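Local coordinates for RING finger protein unkempt homolog (Mus musculus, PDB 5ELK) that binds RNA sequence-specifically as a translation repressor, through clustered CCCH zinc fingers, and helps set the early shape of cortical neurons, at residues A[86-89]-A[90-93]; A[57-61]-A[62-66]. One frame throughout, in Å; residues are numbered along the deposited sequence.

Interaction 1: A[86-89]-A[90-93]; sequences QFHP and EIYK. With nucleotides of chain B.
H88 ties 86-89 to 90-93 through both its backbone and its ring. Its carbonyl O accepts two amide hydrogens, I91 N and Y92 N, each at 2.8 Å from H88 O; Y92 N lies nearly in line with the C=O bond, whereas I91 N stands well above the carbonyl plane. With CG anti to the backbone N (chi1 -167°), the imidazole is set beside the E90 amide, and ND1 accepts a fairly straight bond from E90 N at 3.2 Å, the donor tilted somewhat from the ring plane. H88 NE2 is hydrogen-bonded to the backbone O of Y50, so both ring nitrogens are engaged. The E90 side chain runs alongside the histidine, pointing the same way, with the carboxylate turned steeply to the imidazole. I91 CG1 packs against H88 CB at 3.7 Å.

F87 and Y92 meet obliquely: their planes are 29° apart, but the rings are slid so far that they barely overlap, CD2 of F87 touching CE1 of Y92 at 3.6 Å. Y14 stacks on F87, and helix 7-13 packs against both aromatics. K93 CG sits over the centre of the Y92 ring.

The RNA of chain B comes to the same turn. Q86, extended beyond CG, sends NE2 to O2 of uridine U3 at 2.8 Å, a nearly straight bond, while I91 CG2 rests on the same nucleotide, 3.4 Å from its base atom N1. The F87 ring edge faces the guanine of chain B, CZ lying 3.4 Å from its N2. Bonds within the turn thus fix the backbone, while an amide and apolar groups projecting from it meet the uracil and guanine, consistent with recognition of bases rather than phosphates.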
# COMPACT_ATOMS: atom_id res chain seq x y z
N GLN A 86 -2.37 1.72 -4.09
CA GLN A 86 -1.07 2.35 -4.27
C GLN A 86 0.02 1.30 -4.46
O GLN A 86 0.98 1.53 -5.19
CB GLN A 86 -0.74 3.25 -3.08
CG GLN A 86 -1.56 4.54 -3.05
CD GLN A 86 -0.92 5.63 -2.23
OE1 GLN A 86 -1.28 5.86 -1.08
NE2 GLN A 86 0.05 6.32 -2.82
N PHE A 87 -0.16 0.14 -3.83
CA PHE A 87 0.81 -0.93 -3.92
C PHE A 87 0.31 -2.06 -4.78
O PHE A 87 0.71 -3.21 -4.63
CB PHE A 87 1.15 -1.42 -2.52
CG PHE A 87 1.87 -0.39 -1.70
CD1 PHE A 87 1.18 0.57 -1.00
CD2 PHE A 87 3.26 -0.36 -1.67
CE1 PHE A 87 1.84 1.52 -0.27
CE2 PHE A 87 3.92 0.60 -0.93
CZ PHE A 87 3.21 1.53 -0.23
N HIS A 88 -0.58 -1.73 -5.72
CA HIS A 88 -1.01 -2.72 -6.69
C HIS A 88 0.11 -2.92 -7.72
O HIS A 88 0.75 -1.95 -8.12
CB HIS A 88 -2.29 -2.26 -7.39
CG HIS A 88 -2.95 -3.35 -8.18
ND1 HIS A 88 -2.64 -3.61 -9.50
CD2 HIS A 88 -3.88 -4.26 -7.83
CE1 HIS A 88 -3.37 -4.62 -9.93
NE2 HIS A 88 -4.13 -5.04 -8.94
N PRO A 89 0.34 -4.17 -8.15
CA PRO A 89 1.36 -4.48 -9.17
C PRO A 89 1.38 -3.56 -10.39
O PRO A 89 2.44 -3.39 -10.97
CB PRO A 89 0.97 -5.89 -9.60
CG PRO A 89 0.42 -6.50 -8.37
CD PRO A 89 -0.31 -5.39 -7.65
N GLU A 90 0.23 -3.01 -10.76
CA GLU A 90 0.11 -2.17 -11.96
C GLU A 90 0.17 -0.68 -11.62
O GLU A 90 0.19 0.17 -12.52
CB GLU A 90 -1.21 -2.45 -12.67
CG GLU A 90 -1.38 -3.87 -13.16
CD GLU A 90 -2.69 -4.07 -13.90
OE1 GLU A 90 -2.85 -5.14 -14.54
OE2 GLU A 90 -3.56 -3.17 -13.84
N ILE A 91 0.20 -0.36 -10.34
CA ILE A 91 0.18 1.03 -9.88
C ILE A 91 1.54 1.39 -9.28
O ILE A 91 2.03 2.51 -9.43
CB ILE A 91 -0.93 1.24 -8.81
CG1 ILE A 91 -2.31 0.86 -9.36
CG2 ILE A 91 -0.92 2.68 -8.28
CD1 ILE A 91 -2.81 1.73 -10.50
N TYR A 92 2.12 0.41 -8.58
CA TYR A 92 3.27 0.61 -7.71
C TYR A 92 4.50 1.04 -8.52
O TYR A 92 4.87 0.36 -9.46
CB TYR A 92 3.56 -0.70 -6.96
CG TYR A 92 4.73 -0.66 -6.00
CD1 TYR A 92 4.76 0.22 -4.93
CD2 TYR A 92 5.80 -1.53 -6.14
CE1 TYR A 92 5.84 0.25 -4.05
CE2 TYR A 92 6.88 -1.51 -5.26
CZ TYR A 92 6.89 -0.63 -4.22
OH TYR A 92 7.97 -0.63 -3.36
N LYS A 93 5.10 2.17 -8.14
CA LYS A 93 6.29 2.73 -8.80
C LYS A 93 6.08 3.08 -10.27
O LYS A 93 7.04 3.23 -11.01
CB LYS A 93 7.49 1.79 -8.69
CG LYS A 93 7.85 1.38 -7.28
CD LYS A 93 8.35 2.56 -6.49
CE LYS A 93 9.06 2.15 -5.21
NZ LYS A 93 9.65 3.33 -4.53
P U B 3 -4.35 6.61 -10.85
OP1 U B 3 -3.96 8.03 -11.00
OP2 U B 3 -4.10 5.62 -11.93
O5' U B 3 -3.62 6.08 -9.54
C5' U B 3 -4.35 5.39 -8.53
C4' U B 3 -3.82 5.74 -7.16
O4' U B 3 -2.48 5.19 -7.02
C3' U B 3 -3.69 7.24 -6.90
O3' U B 3 -3.89 7.48 -5.50
C2' U B 3 -2.23 7.50 -7.26
O2' U B 3 -1.68 8.67 -6.69
C1' U B 3 -1.57 6.23 -6.73
N1 U B 3 -0.26 5.91 -7.35
C2 U B 3 0.75 5.41 -6.53
O2 U B 3 0.61 5.21 -5.33
N3 U B 3 1.95 5.15 -7.16
C4 U B 3 2.24 5.33 -8.49
O4 U B 3 3.37 5.05 -8.91
C5 U B 3 1.15 5.85 -9.26
C6 U B 3 -0.03 6.12 -8.69
P G B 5 -2.26 12.28 0.52
OP1 G B 5 -3.66 12.63 0.16
OP2 G B 5 -1.37 13.34 1.05
O5' G B 5 -2.23 11.10 1.59
C5' G B 5 -3.28 10.14 1.66
C4' G B 5 -2.86 8.92 2.45
O4' G B 5 -1.99 8.10 1.63
C3' G B 5 -2.09 9.20 3.75
O3' G B 5 -2.45 8.24 4.74
C2' G B 5 -0.64 8.98 3.34
O2' G B 5 0.22 8.61 4.39
C1' G B 5 -0.77 7.86 2.31
N9 G B 5 0.31 7.83 1.32
C8 G B 5 0.57 8.77 0.35
N7 G B 5 1.60 8.46 -0.39
C5 G B 5 2.05 7.25 0.13
C6 G B 5 3.14 6.43 -0.26
O6 G B 5 3.95 6.62 -1.17
N1 G B 5 3.25 5.29 0.52
C2 G B 5 2.40 4.97 1.55
N2 G B 5 2.66 3.82 2.19
N3 G B 5 1.37 5.73 1.93
C4 G B 5 1.26 6.84 1.18
P A B 4 -4.41 8.91 -4.99
OP1 A B 4 -5.52 8.70 -4.02
OP2 A B 4 -4.62 9.74 -6.20
O5' A B 4 -3.18 9.55 -4.19
C5' A B 4 -2.72 8.96 -2.98
C4' A B 4 -1.73 9.84 -2.25
O4' A B 4 -0.50 9.97 -3.02
C3' A B 4 -2.17 11.26 -1.93
O3' A B 4 -1.49 11.64 -0.74
C2' A B 4 -1.56 12.06 -3.07
O2' A B 4 -1.41 13.44 -2.81
C1' A B 4 -0.21 11.35 -3.21
N9 A B 4 0.45 11.50 -4.51
C8 A B 4 -0.13 11.49 -5.75
N7 A B 4 0.73 11.59 -6.73
C5 A B 4 1.97 11.66 -6.10
C6 A B 4 3.28 11.78 -6.61
N6 A B 4 3.56 11.85 -7.92
N1 A B 4 4.30 11.82 -5.72
C2 A B 4 4.00 11.74 -4.41
N3 A B 4 2.81 11.63 -3.81
C4 A B 4 1.81 11.59 -4.73

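Interaction 2: A[57-61]-A[62-66]; sequences NVKHG and DEWGD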
# COMPACT_ATOMS: atom_id res chain seq x y z
N ASN A 57 -18.21 0.27 -3.55
CA ASN A 57 -18.96 -0.02 -2.32
C ASN A 57 -18.13 0.40 -1.12
O ASN A 57 -18.61 0.39 0.00
CB ASN A 57 -19.30 -1.52 -2.20
CG ASN A 57 -20.09 -2.04 -3.39
OD1 ASN A 57 -21.06 -1.43 -3.83
ND2 ASN A 57 -19.69 -3.20 -3.89
N VAL A 58 -16.87 0.76 -1.35
CA VAL A 58 -15.99 1.17 -0.26
C VAL A 58 -15.54 2.59 -0.48
O VAL A 58 -15.59 3.40 0.43
CB VAL A 58 -14.75 0.28 -0.17
CG1 VAL A 58 -13.90 0.69 1.04
CG2 VAL A 58 -15.18 -1.17 -0.08
N LYS A 59 -15.12 2.89 -1.70
CA LYS A 59 -14.69 4.23 -2.03
C LYS A 59 -15.81 5.01 -2.69
O LYS A 59 -16.13 4.79 -3.86
CB LYS A 59 -13.45 4.22 -2.93
CG LYS A 59 -12.85 5.60 -3.06
CD LYS A 59 -11.78 5.68 -4.13
CE LYS A 59 -11.02 6.99 -4.06
NZ LYS A 59 -9.90 7.02 -5.05
N HIS A 60 -16.42 5.90 -1.93
CA HIS A 60 -17.46 6.77 -2.44
C HIS A 60 -16.85 8.14 -2.72
O HIS A 60 -16.63 8.93 -1.81
CB HIS A 60 -18.59 6.87 -1.42
CG HIS A 60 -19.25 5.56 -1.12
ND1 HIS A 60 -18.84 4.73 -0.09
CD2 HIS A 60 -20.28 4.92 -1.72
CE1 HIS A 60 -19.60 3.65 -0.07
NE2 HIS A 60 -20.48 3.74 -1.05
N GLY A 61 -16.55 8.40 -3.99
CA GLY A 61 -15.95 9.66 -4.39
C GLY A 61 -14.47 9.74 -4.07
O GLY A 61 -13.63 9.15 -4.76
N ASP A 62 -14.15 10.46 -3.01
CA ASP A 62 -12.78 10.76 -2.64
C ASP A 62 -12.41 10.11 -1.31
O ASP A 62 -11.24 10.04 -0.95
CB ASP A 62 -12.60 12.27 -2.53
CG ASP A 62 -13.51 12.87 -1.48
OD1 ASP A 62 -14.55 12.24 -1.18
OD2 ASP A 62 -13.20 13.96 -0.97
N GLU A 63 -13.42 9.64 -0.57
CA GLU A 63 -13.19 9.04 0.74
C GLU A 63 -13.14 7.51 0.69
O GLU A 63 -14.04 6.87 0.16
CB GLU A 63 -14.24 9.49 1.75
CG GLU A 63 -13.67 10.17 2.99
CD GLU A 63 -13.60 11.68 2.87
OE1 GLU A 63 -12.50 12.22 2.59
OE2 GLU A 63 -14.66 12.34 3.06
N TRP A 64 -12.07 6.94 1.23
CA TRP A 64 -12.00 5.51 1.48
C TRP A 64 -12.80 5.26 2.75
O TRP A 64 -12.62 5.97 3.75
CB TRP A 64 -10.53 5.07 1.63
CG TRP A 64 -9.82 4.97 0.30
CD1 TRP A 64 -9.08 5.94 -0.31
CD2 TRP A 64 -9.83 3.86 -0.60
NE1 TRP A 64 -8.62 5.49 -1.53
CE2 TRP A 64 -9.07 4.22 -1.73
CE3 TRP A 64 -10.40 2.59 -0.56
CZ2 TRP A 64 -8.88 3.35 -2.80
CZ3 TRP A 64 -10.21 1.74 -1.62
CH2 TRP A 64 -9.45 2.12 -2.72
N GLY A 65 -13.73 4.31 2.70
CA GLY A 65 -14.60 4.02 3.83
C GLY A 65 -14.28 2.66 4.41
O GLY A 65 -13.26 2.08 4.08
N ASP A 66 -15.14 2.16 5.29
CA ASP A 66 -14.92 0.87 5.92
C ASP A 66 -15.05 -0.21 4.83
O ASP A 66 -16.04 -0.20 4.10
CB ASP A 66 -15.94 0.66 7.03
CG ASP A 66 -15.66 -0.56 7.87
OD1 ASP A 66 -14.49 -1.00 7.92
OD2 ASP A 66 -16.62 -1.08 8.49
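The W64 indole carries the K59 side chain over one face: CB stands nearly on the normal through the six-membered ring, 4.2 Å from its centroid in a CH-pi contact, and CD lies 3.8 Å above the plane, displaced toward the rim. V58 CG1 approaches the same ring obliquely, at 4.3 Å from CE3. Beyond the hairpin, P54 touches both K59 and W64, and R82 and Q85 of helix 82-86 also pack against the tryptophan.

The lysine reaches along the indole because it is extended throughout, with CG trans to the main-chain nitrogen (chi1 -169°), and its methylenes cross the ring system obliquely until CE is 3.8 Å from W64 NE1. That indole nitrogen is buried here without a polar partner. Replacing K59 with an alanine would probably uncover much of this indole face and open a gap beside the W64 ring, since the methylenes beyond CB would be lost. V58 CG1 is anti to its amide N, which places it against the backbone of G65 and D66, 3.4 Å from G65 O.

The backbone links are modest. G65 N gives a weak hydrogen bond to V58 O at 3.1 Å, and H60 N another weak one to E63 O, which also receives a CA-H...O contact from K59. K59 and W64 form the antiparallel non-hydrogen-bonded pair, H60 and E63 the hydrogen-bonded one, with their CB atoms on the other face of the sheet. G61 takes a positive phi of 77° at the first corner of the turn, a conformation that favours glycine.

Short strands 59-60 and 63-64 joined by a type II' turn from H60 to E63 make a beta hairpin with a two-residue loop, G61-D62, here an elaboration of the CCCH zinc finger lying between its first two zinc-binding cysteines, C55 and C70.

The two contacts follow one another along the chain, with 57-66 ending before 86-93 begins, and do not touch: their nearest atoms are about 7 Å apart. Helix 82-86 relates them, packing against the tryptophan of interaction 2 and ending where interaction 1 starts. Both are local turns and partly buried. Interaction 1, at the entry to the third finger of this fragment, has most of its touching residues buried; in interaction 2, within the second finger, V58 and W64 are buried and most others exposed. Short backbone bonds and direct base contacts mark interaction 1, whereas the hairpin combines a lysine-tryptophan contact with weak strand bonds, about 5 Å from the RNA at its nearest atom.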